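DNA polymerase sliding clamp 3 (Sulfolobus tokodaii, PDB 3AIZ) forms, as one subunit of a toroid through which DNA passes, a moving platform that tethers the DNA polymerase catalytic subunit and other processing proteins to DNA. Local coordinates at residues K157-G161 / K162-S166; A10-Y13 / I14-L18. One frame throughout, in Å; residues are numbered along the deposited sequence.

Interaction 2 comes first along the chain, on helix 8-18 in the N-terminal PCNA domain, while interaction 1 follows in the C-terminal domain, where strands 153-159 and 162-168 form a hairpin. Their centres lie about 29 Å apart and their nearest atoms about 16 Å apart, without touching. The long antiparallel sheet that crosses between the two halves links them indirectly: helix 8-18 packs on its strands 45-52 and 24-29, and the hairpin lays Ala158 and Leu163 against its strand 214-220. The helix belongs to the set that lines the central channel of PCNA rings, whereas the hairpin lies farther from the chain centre and meets a PCNA2 subunit through Tyr164.

Interaction 1: residues K157-G161 / K162-S166; sequences KAEGG and KLYLS
Lys157 and Tyr164 face each other as an antiparallel hydrogen-bonded pair, with Tyr164 N giving its proton to Lys157 O at 2.7 Å and Lys157 N returning one to Tyr164 O at 3.0 Å. Two residues on, the same pairing recurs between Glu159 and Lys162: Glu159 N reaches Lys162 O at 2.9 Å, and Lys162 N closes the turn on Glu159 O at 3.1 Å. Along one strand, Lys157 NZ makes a salt bridge with Glu159 OE1 at 3.4 Å, the lysine bending at its last torsion to swing the ammonium toward the carboxylate. Lys162 leaves from the same face, but its extended chain leads away from 157-161, and its NZ forms a salt bridge with Glu181.

Tyr164 shares the face of these charged residues. With CG beside its own backbone N (chi1 -63°), its ring runs along the neighbouring strand edge-first, placing Tyr164 CD1 3.6 Å from Lys157 O and Tyr164 CE1 4.0 Å from Glu159 CB. Arg110 of the adjoining PCNA2 subunit packs on the same tyrosine. On the opposite face Ala158 and Leu163 form the intervening non-hydrogen-bonded pair. Leu163 brings its CD1 branch to 3.6 Å from Lys157 O, and both residues settle on Phe219 of strand 214-220.

Gly160 and Gly161 carry the chain round with positive phi angles of 66° and 89°, a conformation glycine adopts readily. Four backbone bonds thus close a two-residue beta hairpin, with both glycines at the central positions of its type I' turn, at the end of strands 153-159 and 162-168.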
ATOM      1  N   LYS C 157     -18.594  25.530 -18.268  1.00 30.57           N
ATOM      2  CA  LYS C 157     -19.791  25.601 -19.096  1.00 35.47           C
ATOM      3  C   LYS C 157     -21.060  25.601 -18.254  1.00 33.95           C
ATOM      4  O   LYS C 157     -21.263  24.721 -17.418  1.00 33.90           O
ATOM      5  CB  LYS C 157     -19.814  24.447 -20.100  1.00 39.73           C
ATOM      6  CG  LYS C 157     -21.002  24.456 -21.047  1.00 37.42           C
ATOM      7  CD  LYS C 157     -20.761  23.524 -22.224  1.00 42.11           C
ATOM      8  CE  LYS C 157     -21.996  23.395 -23.101  1.00 47.90           C
ATOM      9  NZ  LYS C 157     -23.095  22.673 -22.402  1.00 52.37           N
ATOM     10  N   ALA C 158     -21.908  26.597 -18.477  1.00 33.13           N
ATOM     11  CA  ALA C 158     -23.178  26.692 -17.774  1.00 34.92           C
ATOM     12  C   ALA C 158     -24.334  26.359 -18.711  1.00 35.93           C
ATOM     13  O   ALA C 158     -24.467  26.950 -19.782  1.00 35.51           O
ATOM     14  CB  ALA C 158     -23.352  28.078 -17.178  1.00 34.39           C
ATOM     15  N   GLU C 159     -25.165  25.405 -18.305  1.00 36.38           N
ATOM     16  CA  GLU C 159     -26.303  24.985 -19.112  1.00 38.60           C
ATOM     17  C   GLU C 159     -27.492  24.601 -18.236  1.00 38.66           C
ATOM     18  O   GLU C 159     -27.409  23.669 -17.435  1.00 38.40           O
ATOM     19  CB  GLU C 159     -25.914  23.813 -20.014  1.00 40.48           C
ATOM     20  CG  GLU C 159     -27.012  23.369 -20.969  1.00 47.95           C
ATOM     21  CD  GLU C 159     -26.555  22.274 -21.916  1.00 57.98           C
ATOM     22  OE1 GLU C 159     -25.994  21.263 -21.439  1.00 53.97           O
ATOM     23  OE2 GLU C 159     -26.762  22.423 -23.140  1.00 60.21           O
ATOM     24  N   GLY C 160     -28.595  25.327 -18.391  1.00 35.68           N
ATOM     25  CA  GLY C 160     -29.804  25.053 -17.635  1.00 32.07           C
ATOM     26  C   GLY C 160     -29.634  25.309 -16.150  1.00 38.16           C
ATOM     27  O   GLY C 160     -30.334  24.721 -15.325  1.00 40.91           O
ATOM     28  N   GLY C 161     -28.698  26.187 -15.808  1.00 37.59           N
ATOM     29  CA  GLY C 161     -28.450  26.533 -14.421  1.00 34.72           C
ATOM     30  C   GLY C 161     -27.438  25.621 -13.756  1.00 37.03           C
ATOM     31  O   GLY C 161     -27.151  25.762 -12.568  1.00 36.35           O
ATOM     32  N   LYS C 162     -26.895  24.680 -14.521  1.00 36.70           N
ATOM     33  CA  LYS C 162     -25.899  23.758 -13.991  1.00 35.30           C
ATOM     34  C   LYS C 162     -24.501  24.103 -14.492  1.00 35.34           C
ATOM     35  O   LYS C 162     -24.334  24.610 -15.601  1.00 34.76           O
ATOM     36  CB  LYS C 162     -26.250  22.314 -14.354  1.00 37.94           C
ATOM     37  CG  LYS C 162     -27.559  21.828 -13.755  1.00 39.79           C
ATOM     38  CD  LYS C 162     -27.778  20.356 -14.045  1.00 42.70           C
ATOM     39  CE  LYS C 162     -29.092  19.865 -13.462  1.00 45.51           C
ATOM     40  NZ  LYS C 162     -29.300  18.416 -13.737  1.00 49.80           N
ATOM     41  N   LEU C 163     -23.500  23.825 -13.663  1.00 34.81           N
ATOM     42  CA  LEU C 163     -22.115  24.112 -14.011  1.00 32.63           C
ATOM     43  C   LEU C 163     -21.366  22.835 -14.374  1.00 35.90           C
ATOM     44  O   LEU C 163     -21.394  21.852 -13.634  1.00 35.08           O
ATOM     45  CB  LEU C 163     -21.414  24.823 -12.853  1.00 33.46           C
ATOM     46  CG  LEU C 163     -19.970  25.259 -13.103  1.00 29.27           C
ATOM     47  CD1 LEU C 163     -19.879  26.121 -14.350  1.00 30.83           C
ATOM     48  CD2 LEU C 163     -19.420  25.996 -11.898  1.00 28.77           C
ATOM     49  N   TYR C 164     -20.693  22.858 -15.519  1.00 32.83           N
ATOM     50  CA  TYR C 164     -19.934  21.707 -15.985  1.00 30.99           C
ATOM     51  C   TYR C 164     -18.456  22.048 -16.127  1.00 31.26           C
ATOM     52  O   TYR C 164     -18.076  22.842 -16.985  1.00 34.58           O
ATOM     53  CB  TYR C 164     -20.483  21.211 -17.323  1.00 33.98           C
ATOM     54  CG  TYR C 164     -21.910  20.720 -17.260  1.00 37.61           C
ATOM     55  CD1 TYR C 164     -22.965  21.539 -17.645  1.00 37.71           C
ATOM     56  CD2 TYR C 164     -22.206  19.437 -16.818  1.00 37.84           C
ATOM     57  CE1 TYR C 164     -24.272  21.093 -17.591  1.00 36.65           C
ATOM     58  CE2 TYR C 164     -23.509  18.984 -16.761  1.00 40.01           C
ATOM     59  CZ  TYR C 164     -24.538  19.815 -17.148  1.00 40.39           C
ATOM     60  OH  TYR C 164     -25.836  19.367 -17.092  1.00 45.66           O
ATOM     61  N   LEU C 165     -17.626  21.442 -15.286  1.00 30.32           N
ATOM     62  CA  LEU C 165     -16.186  21.656 -15.352  1.00 29.40           C
ATOM     63  C   LEU C 165     -15.516  20.524 -16.118  1.00 30.80           C
ATOM     64  O   LEU C 165     -15.529  19.375 -15.680  1.00 32.66           O
ATOM     65  CB  LEU C 165     -15.590  21.760 -13.948  1.00 27.55           C
ATOM     66  CG  LEU C 165     -16.271  22.747 -13.001  1.00 27.98           C
ATOM     67  CD1 LEU C 165     -15.493  22.851 -11.702  1.00 32.60           C
ATOM     68  CD2 LEU C 165     -16.404  24.110 -13.655  1.00 27.39           C
ATOM     69  N   SER C 166     -14.930  20.852 -17.263  1.00 33.35           N
ATOM     70  CA  SER C 166     -14.272  19.851 -18.091  1.00 30.91           C
ATOM     71  C   SER C 166     -12.759  20.023 -18.082  1.00 33.14           C
ATOM     72  O   SER C 166     -12.230  20.963 -18.672  1.00 34.56           O
ATOM     73  CB  SER C 166     -14.793  19.919 -19.528  1.00 34.39           C
ATOM     74  OG  SER C 166     -16.187  19.676 -19.576  1.00 34.24           O
TER

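Interaction 2: residues A10-Y13 / I14-L18. With SO4 (sulfate ion), chain G.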
ATOM      1  N   ALA C  10      -6.388  29.088   9.620  1.00 50.44           N
ATOM      2  CA  ALA C  10      -7.064  29.325   8.354  1.00 46.17           C
ATOM      3  C   ALA C  10      -6.483  30.564   7.686  1.00 43.00           C
ATOM      4  O   ALA C  10      -6.203  30.566   6.487  1.00 40.76           O
ATOM      5  CB  ALA C  10      -8.559  29.490   8.574  1.00 43.18           C
ATOM      6  N   PHE C  11      -6.295  31.611   8.481  1.00 41.89           N
ATOM      7  CA  PHE C  11      -5.753  32.875   7.996  1.00 39.65           C
ATOM      8  C   PHE C  11      -4.470  32.682   7.190  1.00 40.06           C
ATOM      9  O   PHE C  11      -4.244  33.369   6.196  1.00 41.57           O
ATOM     10  CB  PHE C  11      -5.498  33.819   9.173  1.00 40.27           C
ATOM     11  CG  PHE C  11      -4.991  35.173   8.770  1.00 40.11           C
ATOM     12  CD1 PHE C  11      -5.872  36.193   8.453  1.00 39.07           C
ATOM     13  CD2 PHE C  11      -3.630  35.431   8.720  1.00 39.95           C
ATOM     14  CE1 PHE C  11      -5.407  37.440   8.087  1.00 39.08           C
ATOM     15  CE2 PHE C  11      -3.161  36.678   8.355  1.00 39.78           C
ATOM     16  CZ  PHE C  11      -4.050  37.683   8.039  1.00 38.04           C
ATOM     17  N   SER C  12      -3.635  31.741   7.617  1.00 39.68           N
ATOM     18  CA  SER C  12      -2.351  31.515   6.964  1.00 39.10           C
ATOM     19  C   SER C  12      -2.513  30.963   5.550  1.00 38.94           C
ATOM     20  O   SER C  12      -1.701  31.248   4.669  1.00 40.31           O
ATOM     21  CB  SER C  12      -1.479  30.574   7.798  1.00 42.34           C
ATOM     22  OG  SER C  12      -2.053  29.282   7.878  1.00 47.79           O
ATOM     23  N   TYR C  13      -3.563  30.178   5.336  1.00 40.70           N
ATOM     24  CA  TYR C  13      -3.787  29.545   4.039  1.00 41.47           C
ATOM     25  C   TYR C  13      -4.131  30.546   2.936  1.00 38.39           C
ATOM     26  O   TYR C  13      -3.967  30.253   1.752  1.00 35.78           O
ATOM     27  CB  TYR C  13      -4.863  28.461   4.139  1.00 40.38           C
ATOM     28  CG  TYR C  13      -4.335  27.134   4.637  1.00 44.81           C
ATOM     29  CD1 TYR C  13      -4.342  26.824   5.990  1.00 44.88           C
ATOM     30  CD2 TYR C  13      -3.822  26.194   3.752  1.00 42.70           C
ATOM     31  CE1 TYR C  13      -3.856  25.614   6.447  1.00 47.76           C
ATOM     32  CE2 TYR C  13      -3.336  24.982   4.199  1.00 42.94           C
ATOM     33  CZ  TYR C  13      -3.355  24.696   5.546  1.00 45.82           C
ATOM     34  OH  TYR C  13      -2.871  23.489   5.997  1.00 44.59           O
ATOM     35  N   ILE C  14      -4.607  31.724   3.328  1.00 34.43           N
ATOM     36  CA  ILE C  14      -4.861  32.792   2.370  1.00 36.14           C
ATOM     37  C   ILE C  14      -3.562  33.175   1.672  1.00 35.45           C
ATOM     38  O   ILE C  14      -3.542  33.452   0.473  1.00 33.13           O
ATOM     39  CB  ILE C  14      -5.441  34.046   3.055  1.00 34.51           C
ATOM     40  CG1 ILE C  14      -6.759  33.718   3.758  1.00 32.66           C
ATOM     41  CG2 ILE C  14      -5.641  35.163   2.042  1.00 28.88           C
ATOM     42  CD1 ILE C  14      -7.377  34.903   4.469  1.00 30.82           C
ATOM     43  N   PHE C  15      -2.475  33.176   2.437  1.00 37.94           N
ATOM     44  CA  PHE C  15      -1.170  33.583   1.933  1.00 34.61           C
ATOM     45  C   PHE C  15      -0.428  32.420   1.286  1.00 36.20           C
ATOM     46  O   PHE C  15       0.433  32.620   0.429  1.00 37.81           O
ATOM     47  CB  PHE C  15      -0.341  34.198   3.061  1.00 32.43           C
ATOM     48  CG  PHE C  15      -0.970  35.415   3.669  1.00 30.46           C
ATOM     49  CD1 PHE C  15      -1.957  35.292   4.631  1.00 30.55           C
ATOM     50  CD2 PHE C  15      -0.585  36.683   3.271  1.00 30.11           C
ATOM     51  CE1 PHE C  15      -2.544  36.411   5.186  1.00 32.68           C
ATOM     52  CE2 PHE C  15      -1.170  37.806   3.823  1.00 29.16           C
ATOM     53  CZ  PHE C  15      -2.149  37.670   4.782  1.00 30.19           C
ATOM     54  N   ARG C  16      -0.768  31.204   1.696  1.00 36.24           N
ATOM     55  CA  ARG C  16      -0.206  30.014   1.073  1.00 38.72           C
ATOM     56  C   ARG C  16      -0.795  29.835  -0.325  1.00 39.89           C
ATOM     57  O   ARG C  16      -0.135  29.316  -1.225  1.00 42.59           O
ATOM     58  CB  ARG C  16      -0.471  28.782   1.938  1.00 41.55           C
ATOM     59  CG  ARG C  16       0.049  28.919   3.361  1.00 44.11           C
ATOM     60  CD  ARG C  16      -0.268  27.695   4.196  1.00 45.00           C
ATOM     61  NE  ARG C  16       0.359  26.491   3.661  1.00 51.96           N
ATOM     62  CZ  ARG C  16       0.302  25.300   4.246  1.00 51.45           C
ATOM     63  NH1 ARG C  16      -0.352  25.153   5.391  1.00 45.66           N
ATOM     64  NH2 ARG C  16       0.901  24.256   3.690  1.00 51.56           N
ATOM     65  N   THR C  17      -2.036  30.278  -0.500  1.00 37.14           N
ATOM     66  CA  THR C  17      -2.666  30.282  -1.814  1.00 36.76           C
ATOM     67  C   THR C  17      -1.951  31.269  -2.727  1.00 38.68           C
ATOM     68  O   THR C  17      -1.650  30.959  -3.879  1.00 40.29           O
ATOM     69  CB  THR C  17      -4.154  30.676  -1.737  1.00 35.81           C
ATOM     70  OG1 THR C  17      -4.877  29.703  -0.975  1.00 38.81           O
ATOM     71  CG2 THR C  17      -4.752  30.757  -3.131  1.00 33.66           C
ATOM     72  N   LEU C  18      -1.681  32.459  -2.200  1.00 36.32           N
ATOM     73  CA  LEU C  18      -1.039  33.517  -2.972  1.00 35.42           C
ATOM     74  C   LEU C  18       0.356  33.127  -3.456  1.00 37.26           C
ATOM     75  O   LEU C  18       0.806  33.595  -4.501  1.00 39.86           O
ATOM     76  CB  LEU C  18      -0.973  34.813  -2.161  1.00 34.64           C
ATOM     77  CG  LEU C  18      -2.309  35.473  -1.821  1.00 34.06           C
ATOM     78  CD1 LEU C  18      -2.096  36.695  -0.943  1.00 31.64           C
ATOM     79  CD2 LEU C  18      -3.059  35.847  -3.087  1.00 34.98           C
TER
HETATM   80  S   SO4 G 247       2.281  24.725   0.426  1.00 81.70           S
HETATM   81  O1  SO4 G 247       1.898  25.142  -0.920  1.00 71.76           O
HETATM   82  O2  SO4 G 247       2.406  25.903   1.284  1.00 61.35           O
HETATM   83  O3  SO4 G 247       1.259  23.831   0.967  1.00 65.12           O
HETATM   84  O4  SO4 G 247       3.561  24.023   0.372  1.00 75.58           O
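Tyr13 O is gripped twice by Thr17, whose backbone N lies 3.0 Å from Tyr13 O and whose hydroxyl OG1 donates to that same Tyr13 O at 2.9 Å. The two donors arrive from opposite faces of the carbonyl plane; the threonine hydroxyl can do so because its first torsion sets OG1 beside its own backbone N, turned back toward the residue four positions earlier. Such a threonine hydroxyl bond to the carbonyl four residues back is common within alpha helices; here it lies in helix 8-18 of the N-terminal PCNA domain. One residue earlier, Ser12 O is likewise shared: Arg16 N donates to Ser12 O at 3.1 Å and Phe15 N to the same Ser12 O at 3.0 Å.

The inward side of the helix is aromatic and aliphatic. The rings of Phe11 and Phe15 meet obliquely, their planes 47° apart, with CE1 of Phe15 directed at the CE2-CZ side of Phe11. Phe15 also has an edge-to-face partner in Phe74 of helix 71-78, and Ile14 packs on Ile49 of strand 45-52, which seats the helix on the long sheet.

On another side, Arg16 and Tyr13 run alongside each other. A bend at chi3 (62°) turns the guanidinium flat over the tyrosine ring, centres 4.3 Å apart and planes at 26°, while Arg16 CD adds a CH-pi contact over the same face of the Tyr13 ring. The stack probably restrains the guanidinium, whose edge meets a sulfate that is probably from the crystallisation liquor. Arg16 NE donates to sulfate O2 at 3.2 Å, and Arg16 NH2 to sulfate O3 at 2.8 Å.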